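Side-chain contacts in telomerase reverse transcriptase (Candida tropicalis MYA-3404, PDB 6ZD1), which probably lengthens chromosome ends by copying a template in the enzyme's RNA component into repeats of telomeric DNA: residues K647-I652 with Q692-W697; E625-S630 with L685-T690; S206-K211 with I234-K239. All coordinates share one frame; numbering follows the deposited sequence.

Interaction 1 (K647-I652 with Q692-W697)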
ATOM      1  N   LYS A 647     -14.588  -4.927 -19.634  1.00 46.30           N
ATOM      2  CA  LYS A 647     -13.166  -5.246 -19.653  1.00 59.74           C
ATOM      3  C   LYS A 647     -12.387  -4.231 -18.832  1.00 55.58           C
ATOM      4  O   LYS A 647     -11.479  -4.598 -18.079  1.00 51.57           O
ATOM      5  CB  LYS A 647     -12.657  -5.297 -21.094  1.00 58.66           C
ATOM      6  CG  LYS A 647     -13.159  -6.507 -21.864  1.00 68.73           C
ATOM      7  CD  LYS A 647     -13.184  -6.255 -23.361  1.00 85.25           C
ATOM      8  CE  LYS A 647     -13.856  -7.406 -24.087  1.00 82.49           C
ATOM      9  NZ  LYS A 647     -14.177  -7.063 -25.497  1.00 75.07           N
ATOM     10  N   PHE A 648     -12.753  -2.951 -18.942  1.00 55.46           N
ATOM     11  CA  PHE A 648     -12.145  -1.930 -18.096  1.00 47.45           C
ATOM     12  C   PHE A 648     -12.405  -2.219 -16.624  1.00 46.98           C
ATOM     13  O   PHE A 648     -11.485  -2.170 -15.799  1.00 50.55           O
ATOM     14  CB  PHE A 648     -12.672  -0.544 -18.483  1.00 57.16           C
ATOM     15  CG  PHE A 648     -12.293   0.548 -17.518  1.00 46.16           C
ATOM     16  CD1 PHE A 648     -11.045   1.150 -17.583  1.00 53.57           C
ATOM     17  CD2 PHE A 648     -13.196   0.988 -16.560  1.00 42.59           C
ATOM     18  CE1 PHE A 648     -10.699   2.166 -16.704  1.00 51.22           C
ATOM     19  CE2 PHE A 648     -12.858   2.002 -15.674  1.00 46.53           C
ATOM     20  CZ  PHE A 648     -11.605   2.590 -15.748  1.00 43.31           C
ATOM     21  N   LEU A 649     -13.653  -2.542 -16.270  1.00 45.11           N
ATOM     22  CA  LEU A 649     -13.934  -2.903 -14.882  1.00 46.07           C
ATOM     23  C   LEU A 649     -13.143  -4.138 -14.471  1.00 49.45           C
ATOM     24  O   LEU A 649     -12.545  -4.168 -13.389  1.00 50.26           O
ATOM     25  CB  LEU A 649     -15.430  -3.138 -14.680  1.00 47.78           C
ATOM     26  CG  LEU A 649     -16.354  -1.925 -14.803  1.00 51.09           C
ATOM     27  CD1 LEU A 649     -17.792  -2.364 -14.639  1.00 43.95           C
ATOM     28  CD2 LEU A 649     -16.003  -0.858 -13.780  1.00 47.84           C
ATOM     29  N   HIS A 650     -13.093  -5.151 -15.341  1.00 43.74           N
ATOM     30  CA  HIS A 650     -12.373  -6.374 -15.004  1.00 54.26           C
ATOM     31  C   HIS A 650     -10.888  -6.099 -14.799  1.00 57.82           C
ATOM     32  O   HIS A 650     -10.277  -6.641 -13.873  1.00 52.75           O
ATOM     33  CB  HIS A 650     -12.580  -7.433 -16.085  1.00 57.78           C
ATOM     34  CG  HIS A 650     -11.970  -8.760 -15.748  1.00 64.54           C
ATOM     35  ND1 HIS A 650     -10.641  -9.048 -15.973  1.00 77.55           N
ATOM     36  CD2 HIS A 650     -12.507  -9.874 -15.195  1.00 69.74           C
ATOM     37  CE1 HIS A 650     -10.386 -10.282 -15.577  1.00 78.24           C
ATOM     38  NE2 HIS A 650     -11.501 -10.805 -15.100  1.00 74.06           N
ATOM     39  N   VAL A 651     -10.286  -5.269 -15.653  1.00 49.30           N
ATOM     40  CA  VAL A 651      -8.889  -4.892 -15.448  1.00 56.02           C
ATOM     41  C   VAL A 651      -8.722  -4.129 -14.135  1.00 59.60           C
ATOM     42  O   VAL A 651      -7.779  -4.379 -13.374  1.00 58.89           O
ATOM     43  CB  VAL A 651      -8.371  -4.082 -16.651  1.00 56.77           C
ATOM     44  CG1 VAL A 651      -7.039  -3.445 -16.319  1.00 68.40           C
ATOM     45  CG2 VAL A 651      -8.234  -4.979 -17.881  1.00 44.72           C
ATOM     46  N   ILE A 652      -9.637  -3.198 -13.841  1.00 46.25           N
ATOM     47  CA  ILE A 652      -9.532  -2.400 -12.619  1.00 53.74           C
ATOM     48  C   ILE A 652      -9.678  -3.279 -11.381  1.00 55.46           C
ATOM     49  O   ILE A 652      -8.957  -3.102 -10.390  1.00 44.73           O
ATOM     50  CB  ILE A 652     -10.576  -1.264 -12.625  1.00 52.69           C
ATOM     51  CG1 ILE A 652     -10.129  -0.124 -13.544  1.00 45.32           C
ATOM     52  CG2 ILE A 652     -10.826  -0.748 -11.212  1.00 45.71           C
ATOM     53  CD1 ILE A 652      -8.775   0.452 -13.192  1.00 51.09           C
ATOM     54  N   GLN A 692     -27.888  -2.808 -16.308  1.00 48.78           N
ATOM     55  CA  GLN A 692     -28.323  -4.072 -15.720  1.00 51.65           C
ATOM     56  C   GLN A 692     -27.379  -5.206 -16.090  1.00 54.54           C
ATOM     57  O   GLN A 692     -26.956  -5.983 -15.227  1.00 50.97           O
ATOM     58  CB  GLN A 692     -29.749  -4.392 -16.161  1.00 52.84           C
ATOM     59  CG  GLN A 692     -30.234  -5.752 -15.690  1.00 62.28           C
ATOM     60  CD  GLN A 692     -31.630  -6.083 -16.180  1.00 74.31           C
ATOM     61  OE1 GLN A 692     -32.471  -5.198 -16.343  1.00 85.80           O
ATOM     62  NE2 GLN A 692     -31.881  -7.364 -16.423  1.00 78.82           N
ATOM     63  N   GLU A 693     -27.023  -5.308 -17.372  1.00 51.12           N
ATOM     64  CA  GLU A 693     -26.108  -6.363 -17.788  1.00 51.59           C
ATOM     65  C   GLU A 693     -24.722  -6.149 -17.194  1.00 54.54           C
ATOM     66  O   GLU A 693     -24.056  -7.113 -16.796  1.00 52.44           O
ATOM     67  CB  GLU A 693     -26.047  -6.421 -19.313  1.00 55.08           C
ATOM     68  CG  GLU A 693     -25.230  -7.572 -19.874  1.00 58.58           C
ATOM     69  CD  GLU A 693     -25.378  -7.705 -21.380  1.00 79.65           C
ATOM     70  OE1 GLU A 693     -26.171  -6.939 -21.970  1.00 87.98           O
ATOM     71  OE2 GLU A 693     -24.704  -8.573 -21.974  1.00 72.65           O
ATOM     72  N   ILE A 694     -24.288  -4.889 -17.089  1.00 57.16           N
ATOM     73  CA  ILE A 694     -22.995  -4.593 -16.476  1.00 44.48           C
ATOM     74  C   ILE A 694     -22.988  -5.017 -15.013  1.00 54.14           C
ATOM     75  O   ILE A 694     -22.057  -5.681 -14.545  1.00 53.60           O
ATOM     76  CB  ILE A 694     -22.652  -3.100 -16.619  1.00 53.04           C
ATOM     77  CG1 ILE A 694     -22.546  -2.698 -18.092  1.00 44.94           C
ATOM     78  CG2 ILE A 694     -21.354  -2.785 -15.889  1.00 50.16           C
ATOM     79  CD1 ILE A 694     -22.345  -1.203 -18.292  1.00 41.28           C
ATOM     80  N   ILE A 695     -24.028  -4.638 -14.266  1.00 47.37           N
ATOM     81  CA  ILE A 695     -24.050  -4.958 -12.844  1.00 51.57           C
ATOM     82  C   ILE A 695     -24.242  -6.458 -12.647  1.00 45.14           C
ATOM     83  O   ILE A 695     -23.614  -7.069 -11.774  1.00 45.35           O
ATOM     84  CB  ILE A 695     -25.132  -4.132 -12.113  1.00 48.48           C
ATOM     85  CG1 ILE A 695     -24.586  -2.777 -11.646  1.00 51.65           C
ATOM     86  CG2 ILE A 695     -25.591  -4.837 -10.860  1.00 44.80           C
ATOM     87  CD1 ILE A 695     -24.016  -1.897 -12.727  1.00 67.77           C
ATOM     88  N   GLU A 696     -25.071  -7.086 -13.483  1.00 55.38           N
ATOM     89  CA  GLU A 696     -25.253  -8.530 -13.380  1.00 60.11           C
ATOM     90  C   GLU A 696     -23.941  -9.270 -13.622  1.00 58.48           C
ATOM     91  O   GLU A 696     -23.637 -10.252 -12.933  1.00 65.54           O
ATOM     92  CB  GLU A 696     -26.319  -9.000 -14.368  1.00 52.84           C
ATOM     93  CG  GLU A 696     -26.563 -10.493 -14.327  1.00 78.83           C
ATOM     94  CD  GLU A 696     -27.495 -10.954 -15.421  1.00 95.21           C
ATOM     95  OE1 GLU A 696     -27.780 -10.147 -16.331  1.00 87.29           O
ATOM     96  OE2 GLU A 696     -27.944 -12.119 -15.369  1.00 96.22           O
ATOM     97  N   TRP A 697     -23.146  -8.807 -14.590  1.00 51.09           N
ATOM     98  CA  TRP A 697     -21.821  -9.382 -14.792  1.00 51.32           C
ATOM     99  C   TRP A 697     -20.928  -9.121 -13.591  1.00 54.82           C
ATOM    100  O   TRP A 697     -20.147  -9.989 -13.186  1.00 60.85           O
ATOM    101  CB  TRP A 697     -21.176  -8.810 -16.053  1.00 48.63           C
ATOM    102  CG  TRP A 697     -19.695  -9.048 -16.108  1.00 58.08           C
ATOM    103  CD1 TRP A 697     -19.066 -10.144 -16.612  1.00 63.40           C
ATOM    104  CD2 TRP A 697     -18.658  -8.171 -15.638  1.00 55.77           C
ATOM    105  NE1 TRP A 697     -17.703 -10.009 -16.487  1.00 65.49           N
ATOM    106  CE2 TRP A 697     -17.427  -8.805 -15.895  1.00 63.36           C
ATOM    107  CE3 TRP A 697     -18.652  -6.913 -15.028  1.00 59.99           C
ATOM    108  CZ2 TRP A 697     -16.205  -8.226 -15.565  1.00 65.36           C
ATOM    109  CZ3 TRP A 697     -17.434  -6.337 -14.702  1.00 58.47           C
ATOM    110  CH2 TRP A 697     -16.230  -6.994 -14.971  1.00 55.73           C
TER

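Interaction 2 (E625-S630 with L685-T690)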
ATOM      1  N   GLU A 625     -16.163   9.307 -10.930  1.00 60.69           N
ATOM      2  CA  GLU A 625     -16.563  10.701 -11.080  1.00 60.45           C
ATOM      3  C   GLU A 625     -16.074  11.272 -12.404  1.00 61.48           C
ATOM      4  O   GLU A 625     -16.748  12.116 -13.004  1.00 67.24           O
ATOM      5  CB  GLU A 625     -16.035  11.537  -9.910  1.00 68.80           C
ATOM      6  CG  GLU A 625     -16.870  11.444  -8.636  1.00 68.97           C
ATOM      7  CD  GLU A 625     -16.119  11.925  -7.403  1.00 89.83           C
ATOM      8  OE1 GLU A 625     -15.168  12.726  -7.549  1.00 91.40           O
ATOM      9  OE2 GLU A 625     -16.476  11.492  -6.286  1.00 96.03           O
ATOM     10  N   ALA A 626     -14.923  10.802 -12.893  1.00 57.56           N
ATOM     11  CA  ALA A 626     -14.463  11.248 -14.203  1.00 60.24           C
ATOM     12  C   ALA A 626     -15.366  10.714 -15.306  1.00 59.00           C
ATOM     13  O   ALA A 626     -15.673  11.430 -16.265  1.00 66.09           O
ATOM     14  CB  ALA A 626     -13.017  10.809 -14.430  1.00 55.51           C
ATOM     15  N   ILE A 627     -15.832   9.469 -15.167  1.00 60.45           N
ATOM     16  CA  ILE A 627     -16.728   8.891 -16.166  1.00 59.56           C
ATOM     17  C   ILE A 627     -18.045   9.656 -16.198  1.00 70.61           C
ATOM     18  O   ILE A 627     -18.551  10.017 -17.267  1.00 68.60           O
ATOM     19  CB  ILE A 627     -16.953   7.394 -15.884  1.00 51.80           C
ATOM     20  CG1 ILE A 627     -15.650   6.612 -16.039  1.00 56.82           C
ATOM     21  CG2 ILE A 627     -18.021   6.827 -16.802  1.00 58.20           C
ATOM     22  CD1 ILE A 627     -15.766   5.160 -15.613  1.00 67.79           C
ATOM     23  N   GLN A 628     -18.610   9.927 -15.018  1.00 61.88           N
ATOM     24  CA  GLN A 628     -19.888  10.628 -14.953  1.00 70.19           C
ATOM     25  C   GLN A 628     -19.767  12.043 -15.505  1.00 68.35           C
ATOM     26  O   GLN A 628     -20.677  12.528 -16.189  1.00 70.09           O
ATOM     27  CB  GLN A 628     -20.403  10.655 -13.513  1.00 63.10           C
ATOM     28  CG  GLN A 628     -21.744  11.361 -13.339  1.00 71.94           C
ATOM     29  CD  GLN A 628     -22.196  11.427 -11.888  1.00 76.93           C
ATOM     30  OE1 GLN A 628     -21.490  10.982 -10.981  1.00 73.41           O
ATOM     31  NE2 GLN A 628     -23.381  11.986 -11.664  1.00 69.45           N
ATOM     32  N   THR A 629     -18.650  12.719 -15.226  1.00 64.32           N
ATOM     33  CA  THR A 629     -18.516  14.119 -15.623  1.00 69.43           C
ATOM     34  C   THR A 629     -18.521  14.277 -17.141  1.00 66.75           C
ATOM     35  O   THR A 629     -19.142  15.205 -17.673  1.00 69.66           O
ATOM     36  CB  THR A 629     -17.238  14.718 -15.029  1.00 75.55           C
ATOM     37  OG1 THR A 629     -17.323  14.713 -13.599  1.00 87.00           O
ATOM     38  CG2 THR A 629     -17.039  16.149 -15.509  1.00 72.10           C
ATOM     39  N   SER A 630     -17.861  13.367 -17.857  1.00 69.88           N
ATOM     40  CA  SER A 630     -17.655  13.527 -19.291  1.00 66.11           C
ATOM     41  C   SER A 630     -18.453  12.538 -20.129  1.00 66.90           C
ATOM     42  O   SER A 630     -18.253  12.478 -21.348  1.00 76.54           O
ATOM     43  CB  SER A 630     -16.167  13.399 -19.624  1.00 74.15           C
ATOM     44  OG  SER A 630     -15.673  12.130 -19.237  1.00 71.79           O
ATOM     45  N   LEU A 685     -22.220   3.903 -10.183  1.00 54.67           N
ATOM     46  CA  LEU A 685     -22.852   3.872 -11.493  1.00 65.64           C
ATOM     47  C   LEU A 685     -24.340   4.197 -11.432  1.00 69.55           C
ATOM     48  O   LEU A 685     -25.064   3.923 -12.394  1.00 69.11           O
ATOM     49  CB  LEU A 685     -22.638   2.513 -12.155  1.00 65.23           C
ATOM     50  CG  LEU A 685     -21.196   2.182 -12.532  1.00 63.16           C
ATOM     51  CD1 LEU A 685     -21.126   0.786 -13.120  1.00 63.06           C
ATOM     52  CD2 LEU A 685     -20.631   3.210 -13.510  1.00 63.10           C
ATOM     53  N   ALA A 686     -24.809   4.783 -10.327  1.00 57.15           N
ATOM     54  CA  ALA A 686     -26.219   5.147 -10.229  1.00 71.80           C
ATOM     55  C   ALA A 686     -26.629   6.115 -11.331  1.00 68.95           C
ATOM     56  O   ALA A 686     -27.773   6.071 -11.798  1.00 66.25           O
ATOM     57  CB  ALA A 686     -26.516   5.750  -8.854  1.00 70.83           C
ATOM     58  N   PHE A 687     -25.716   6.991 -11.764  1.00 66.41           N
ATOM     59  CA  PHE A 687     -26.025   7.932 -12.836  1.00 61.13           C
ATOM     60  C   PHE A 687     -26.285   7.241 -14.167  1.00 66.10           C
ATOM     61  O   PHE A 687     -26.863   7.856 -15.068  1.00 76.78           O
ATOM     62  CB  PHE A 687     -24.879   8.932 -13.013  1.00 58.46           C
ATOM     63  CG  PHE A 687     -23.673   8.354 -13.700  1.00 70.09           C
ATOM     64  CD1 PHE A 687     -22.743   7.613 -12.988  1.00 68.10           C
ATOM     65  CD2 PHE A 687     -23.465   8.555 -15.057  1.00 69.28           C
ATOM     66  CE1 PHE A 687     -21.629   7.080 -13.613  1.00 68.85           C
ATOM     67  CE2 PHE A 687     -22.355   8.021 -15.690  1.00 67.16           C
ATOM     68  CZ  PHE A 687     -21.436   7.285 -14.969  1.00 66.08           C
HETATM   69  N   MSE A 688     -25.869   5.991 -14.315  1.00 68.30           N
HETATM   70  CA  MSE A 688     -26.020   5.275 -15.573  1.00 62.96           C
HETATM   71  C   MSE A 688     -27.358   4.555 -15.614  1.00 72.90           C
HETATM   72  O   MSE A 688     -27.607   3.654 -14.817  1.00 71.39           O
HETATM   73  CB  MSE A 688     -24.872   4.286 -15.754  1.00 71.29           C
HETATM   74  CG  MSE A 688     -24.743   3.719 -17.147  1.00 87.48           C
HETATM   75 SE   MSE A 688     -23.104   2.686 -17.309  1.00165.89          SE
HETATM   76  CE  MSE A 688     -21.831   4.129 -17.025  1.00 70.11           C
ATOM     77  N   ALA A 689     -28.225   4.962 -16.543  1.00 59.88           N
ATOM     78  CA  ALA A 689     -29.566   4.387 -16.596  1.00 72.79           C
ATOM     79  C   ALA A 689     -29.521   2.922 -17.012  1.00 66.75           C
ATOM     80  O   ALA A 689     -30.180   2.074 -16.399  1.00 77.52           O
ATOM     81  CB  ALA A 689     -30.452   5.194 -17.548  1.00 62.84           C
ATOM     82  N   THR A 690     -28.751   2.603 -18.050  1.00 66.22           N
ATOM     83  CA  THR A 690     -28.698   1.246 -18.598  1.00 73.35           C
ATOM     84  C   THR A 690     -27.410   0.578 -18.125  1.00 69.15           C
ATOM     85  O   THR A 690     -26.347   0.733 -18.727  1.00 70.30           O
ATOM     86  CB  THR A 690     -28.791   1.278 -20.117  1.00 70.02           C
ATOM     87  OG1 THR A 690     -29.929   2.058 -20.506  1.00 66.60           O
ATOM     88  CG2 THR A 690     -28.941  -0.133 -20.666  1.00 69.46           C
TER

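Interaction 3 (S206-K211 with I234-K239)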
ATOM      1  N   SER A 206      22.807   4.150   3.929  1.00 86.31           N
ATOM      2  CA  SER A 206      23.781   3.728   4.930  1.00 85.76           C
ATOM      3  C   SER A 206      23.932   4.773   6.029  1.00 83.59           C
ATOM      4  O   SER A 206      24.105   4.427   7.202  1.00 87.28           O
ATOM      5  CB  SER A 206      25.133   3.448   4.268  1.00 90.07           C
ATOM      6  OG  SER A 206      25.053   2.342   3.383  1.00115.81           O
ATOM      7  N   ASN A 207      23.850   6.056   5.671  1.00 86.42           N
ATOM      8  CA  ASN A 207      23.988   7.113   6.668  1.00 91.68           C
ATOM      9  C   ASN A 207      22.824   7.107   7.652  1.00 99.96           C
ATOM     10  O   ASN A 207      23.033   7.102   8.872  1.00104.10           O
ATOM     11  CB  ASN A 207      24.100   8.473   5.982  1.00 89.99           C
ATOM     12  CG  ASN A 207      25.398   8.638   5.223  1.00105.46           C
ATOM     13  OD1 ASN A 207      26.399   7.990   5.534  1.00107.18           O
ATOM     14  ND2 ASN A 207      25.391   9.510   4.223  1.00100.98           N
ATOM     15  N   TRP A 208      21.588   7.121   7.144  1.00 83.10           N
ATOM     16  CA  TRP A 208      20.431   7.166   8.034  1.00 87.15           C
ATOM     17  C   TRP A 208      20.351   5.917   8.902  1.00 84.20           C
ATOM     18  O   TRP A 208      20.066   6.004  10.102  1.00 90.29           O
ATOM     19  CB  TRP A 208      19.143   7.335   7.228  1.00 91.55           C
ATOM     20  CG  TRP A 208      17.895   7.229   8.069  1.00 92.60           C
ATOM     21  CD1 TRP A 208      17.196   6.090   8.368  1.00 82.27           C
ATOM     22  CD2 TRP A 208      17.207   8.303   8.724  1.00 89.37           C
ATOM     23  NE1 TRP A 208      16.118   6.391   9.167  1.00 82.25           N
ATOM     24  CE2 TRP A 208      16.102   7.741   9.399  1.00 85.14           C
ATOM     25  CE3 TRP A 208      17.419   9.682   8.807  1.00 97.30           C
ATOM     26  CZ2 TRP A 208      15.211   8.512  10.144  1.00100.06           C
ATOM     27  CZ3 TRP A 208      16.533  10.448   9.549  1.00106.57           C
ATOM     28  CH2 TRP A 208      15.442   9.861  10.206  1.00108.09           C
ATOM     29  N   ILE A 209      20.609   4.747   8.313  1.00 82.37           N
ATOM     30  CA  ILE A 209      20.507   3.496   9.058  1.00 79.40           C
ATOM     31  C   ILE A 209      21.529   3.460  10.188  1.00 86.73           C
ATOM     32  O   ILE A 209      21.225   3.025  11.305  1.00 96.61           O
ATOM     33  CB  ILE A 209      20.649   2.295   8.102  1.00 78.52           C
ATOM     34  CG1 ILE A 209      19.417   2.195   7.198  1.00 79.77           C
ATOM     35  CG2 ILE A 209      20.845   1.002   8.876  1.00 68.70           C
ATOM     36  CD1 ILE A 209      19.441   1.019   6.236  1.00 76.56           C
ATOM     37  N   THR A 210      22.753   3.925   9.922  1.00 91.25           N
ATOM     38  CA  THR A 210      23.777   3.954  10.965  1.00 95.51           C
ATOM     39  C   THR A 210      23.363   4.849  12.129  1.00 97.12           C
ATOM     40  O   THR A 210      23.575   4.500  13.297  1.00102.28           O
ATOM     41  CB  THR A 210      25.113   4.417  10.380  1.00 92.66           C
ATOM     42  OG1 THR A 210      25.556   3.474   9.396  1.00 99.94           O
ATOM     43  CG2 THR A 210      26.167   4.528  11.471  1.00 78.46           C
ATOM     44  N   LYS A 211      22.769   6.006  11.831  1.00 89.43           N
ATOM     45  CA  LYS A 211      22.310   6.895  12.894  1.00 93.30           C
ATOM     46  C   LYS A 211      21.096   6.318  13.613  1.00100.90           C
ATOM     47  O   LYS A 211      21.008   6.381  14.846  1.00100.84           O
ATOM     48  CB  LYS A 211      21.998   8.276  12.319  1.00101.95           C
ATOM     49  CG  LYS A 211      23.195   8.934  11.644  1.00106.53           C
ATOM     50  CD  LYS A 211      22.789  10.162  10.843  1.00106.09           C
ATOM     51  CE  LYS A 211      23.980  10.753  10.095  1.00116.63           C
ATOM     52  NZ  LYS A 211      24.633   9.768   9.183  1.00113.82           N
ATOM     53  N   ILE A 234      15.760  -4.206   6.358  1.00 72.49           N
ATOM     54  CA  ILE A 234      15.331  -2.823   6.510  1.00 66.40           C
ATOM     55  C   ILE A 234      15.033  -2.214   5.145  1.00 75.70           C
ATOM     56  O   ILE A 234      15.865  -2.259   4.231  1.00 75.52           O
ATOM     57  CB  ILE A 234      16.394  -2.005   7.255  1.00 66.79           C
ATOM     58  CG1 ILE A 234      16.619  -2.582   8.647  1.00 71.27           C
ATOM     59  CG2 ILE A 234      15.974  -0.550   7.347  1.00 84.22           C
ATOM     60  CD1 ILE A 234      17.611  -1.795   9.453  1.00 88.30           C
ATOM     61  N   LYS A 235      13.845  -1.631   5.015  1.00 71.51           N
ATOM     62  CA  LYS A 235      13.439  -0.862   3.847  1.00 66.56           C
ATOM     63  C   LYS A 235      13.201   0.581   4.274  1.00 72.06           C
ATOM     64  O   LYS A 235      12.610   0.834   5.327  1.00 75.37           O
ATOM     65  CB  LYS A 235      12.173  -1.448   3.209  1.00 64.72           C
ATOM     66  CG  LYS A 235      12.024  -1.143   1.730  1.00 68.18           C
ATOM     67  CD  LYS A 235      10.869  -1.921   1.117  1.00 74.75           C
ATOM     68  CE  LYS A 235       9.581  -1.114   1.132  1.00 88.74           C
ATOM     69  NZ  LYS A 235       9.644   0.047   0.194  1.00 89.27           N
ATOM     70  N   LEU A 236      13.681   1.526   3.469  1.00 71.71           N
ATOM     71  CA  LEU A 236      13.593   2.946   3.785  1.00 77.09           C
ATOM     72  C   LEU A 236      12.643   3.649   2.823  1.00 79.59           C
ATOM     73  O   LEU A 236      12.553   3.288   1.645  1.00 79.25           O
ATOM     74  CB  LEU A 236      14.969   3.607   3.741  1.00 75.06           C
ATOM     75  CG  LEU A 236      15.946   3.118   4.811  1.00 73.78           C
ATOM     76  CD1 LEU A 236      17.283   3.830   4.695  1.00 73.46           C
ATOM     77  CD2 LEU A 236      15.357   3.300   6.201  1.00 79.80           C
ATOM     78  N   ILE A 237      11.915   4.634   3.348  1.00 83.59           N
ATOM     79  CA  ILE A 237      10.914   5.404   2.607  1.00 83.91           C
ATOM     80  C   ILE A 237      11.142   6.887   2.883  1.00 83.72           C
ATOM     81  O   ILE A 237      11.265   7.278   4.049  1.00 85.18           O
ATOM     82  CB  ILE A 237       9.486   4.987   2.993  1.00 82.72           C
ATOM     83  CG1 ILE A 237       9.271   3.514   2.664  1.00 82.05           C
ATOM     84  CG2 ILE A 237       8.454   5.836   2.270  1.00 80.30           C
ATOM     85  CD1 ILE A 237       8.024   2.946   3.271  1.00 84.47           C
ATOM     86  N   PRO A 238      11.141   7.744   1.861  1.00 84.09           N
ATOM     87  CA  PRO A 238      11.609   9.132   2.033  1.00 85.27           C
ATOM     88  C   PRO A 238      10.691  10.058   2.826  1.00 88.87           C
ATOM     89  O   PRO A 238      10.023  10.934   2.265  1.00115.14           O
ATOM     90  CB  PRO A 238      11.769   9.612   0.585  1.00 82.92           C
ATOM     91  CG  PRO A 238      11.949   8.345  -0.216  1.00 82.71           C
ATOM     92  CD  PRO A 238      11.007   7.387   0.435  1.00 83.03           C
ATOM     93  N   LYS A 239      10.690   9.854   4.148  1.00 91.14           N
ATOM     94  CA  LYS A 239       9.847  10.630   5.097  1.00105.83           C
ATOM     95  C   LYS A 239      10.440  12.025   5.326  1.00103.34           C
ATOM     96  O   LYS A 239      11.032  12.250   6.400  1.00114.01           O
ATOM     97  CB  LYS A 239       9.706   9.875   6.423  1.00105.08           C
ATOM     98  CG  LYS A 239       8.345   9.237   6.667  1.00108.85           C
ATOM     99  CD  LYS A 239       7.480  10.021   7.632  1.00103.98           C
ATOM    100  CE  LYS A 239       6.081   9.457   7.768  1.00110.35           C
ATOM    101  NZ  LYS A 239       5.897   8.750   9.056  1.00120.11           N
TER

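Interaction 1 (K647-I652 with Q692-W697)
Leu649 and His650 of helix 642-664 pack against Ile694 and Trp697 of the short helix 692-699. This is a helix-helix contact in the largely helical C-terminal bundle, which probably corresponds to the thumb of telomerase reverse transcriptases. The segment axes run in roughly the same direction, 28° apart, with a closest approach of 11.5 Å. The large indole of Trp697 spans this wide gap. Its CG stands anti to its own backbone N (chi1 164°), and the six-membered ring is carried edge-first to the backbone of the longer helix. His650 CA lies at that edge, in the ring plane. Trp697 CH2 comes within 3.7 Å of His650 N, and no hydrogen bond links the two segments. Leu649 CB meets Trp697 CZ3 at 3.8 Å, approaching the ring obliquely. Further out, Leu649 CD1 touches Ile694 CG2 at 3.8 Å, the two side chains crossing at about a right angle. Phe624 of helix 609-637 also packs on Leu649, so this buried leucine joins three helices. Glu693 OE1 adds a salt bridge to Arg642 NE near the start of helix 642-664. At another corner of the six-membered ring, His650 CB rests 3.7 Å from Trp697 CZ2, which lies at the edge of the imidazole, near its plane.

Interaction 2 (E625-S630 with L685-T690)
Gln628 lies flat along one face of Phe687, and every part of its side chain meets the aromatic residue. CB of Gln628 sits over the middle of the ring, 3.6 Å from the centroid of Phe687 and only 6° off the ring normal. This is a CH-pi contact. The next carbon, Gln628 CG, is 3.6 Å from Phe687 CG. Gln628 CD then passes beyond the ring and approaches Phe687 CB at 3.8 Å. At the tip, Gln628 NE2 is 3.7 Å from Phe687 CB, while Gln628 OE1 is 4.1 Å from Phe687 CD1. The chain is extended, and the rotation of its amide leaves that group nearly parallel to the ring, with 8° between the planes. The two side chains lie head to tail. The contact joins helix 609-637 to the loop between helices 670-684 and 692-699, within the C-terminal helical bundle. Phe687 belongs to a type I beta turn from Leu685 to Met688, closed by a hydrogen bond of 2.9 Å from Met688 N to Leu685 O. The Phe687 ring leaves the turn with CG between the backbone N and the carbonyl carbon (chi1 75°). It thereby reaches inward beside the helix, and its far edge meets the buried Ile627, whose CG2 is 3.9 Å from Phe687 CZ. Ile627 also packs on Phe645 of helix 642-664 and Leu589 of helix 582-596.

Interaction 3 (S206-K211 with I234-K239)
The indole of Trp208 meets the Leu236 side chain at a slant. Their closest atoms are Trp208 CD1 and Leu236 CD2, 4.0 Å apart. Phe243 makes an edge-to-face stack with the same indole, and Val245 of strand 244-249 touches it as well. With chi1 at 173° the indole is swung away from the Trp208 amide nitrogen, which brings the five-membered ring to the leucine. Ile209, one residue on, makes the larger share of the contact on the helix side. Ile209 CG1 is 3.7 Å from Leu236 CD1. The end methyl, Ile209 CD1, reaches Ile234 CG2 at 4.0 Å. Here helix 198-216 packs across strand 231-237 of a five-stranded mixed sheet, with the segment axes 114° apart. Strands 231-237 and 244-249 form an antiparallel hairpin whose sequence is consistent with motifs 1 and 2 of the telomerase fingers. By sequence the helix segment belongs to the RNA-binding region and the strand to the reverse transcriptase region, and the apolar seam lies between them. On the helix, Ser206 O accepts two hydrogen bonds, from Thr210 N at 3.1 Å and Thr210 OG1 at 2.8 Å, one from each side of the carbonyl plane.

Interactions 1 and 2 are neighbours in the C-terminal helical bundle, with centres 14 Å apart. Their segments alternate along the chain: 625-630, 647-652, 685-690, then 692-697. Helices 609-637 and 642-664 follow each other, and the later chain returns to both. The two contacts also touch directly. Ile695 CD1 packs on Leu685 CD1 at 4.0 Å, and Ile694 lies on Met688. They thus belong to one continuous piece of packing. Interaction 3 comes earlier in the chain, on the opposite side of its centre, about 43 and 45 Å away between centres. It lies between the RNA-binding and reverse transcriptase regions, whereas the other two lie within the probable thumb.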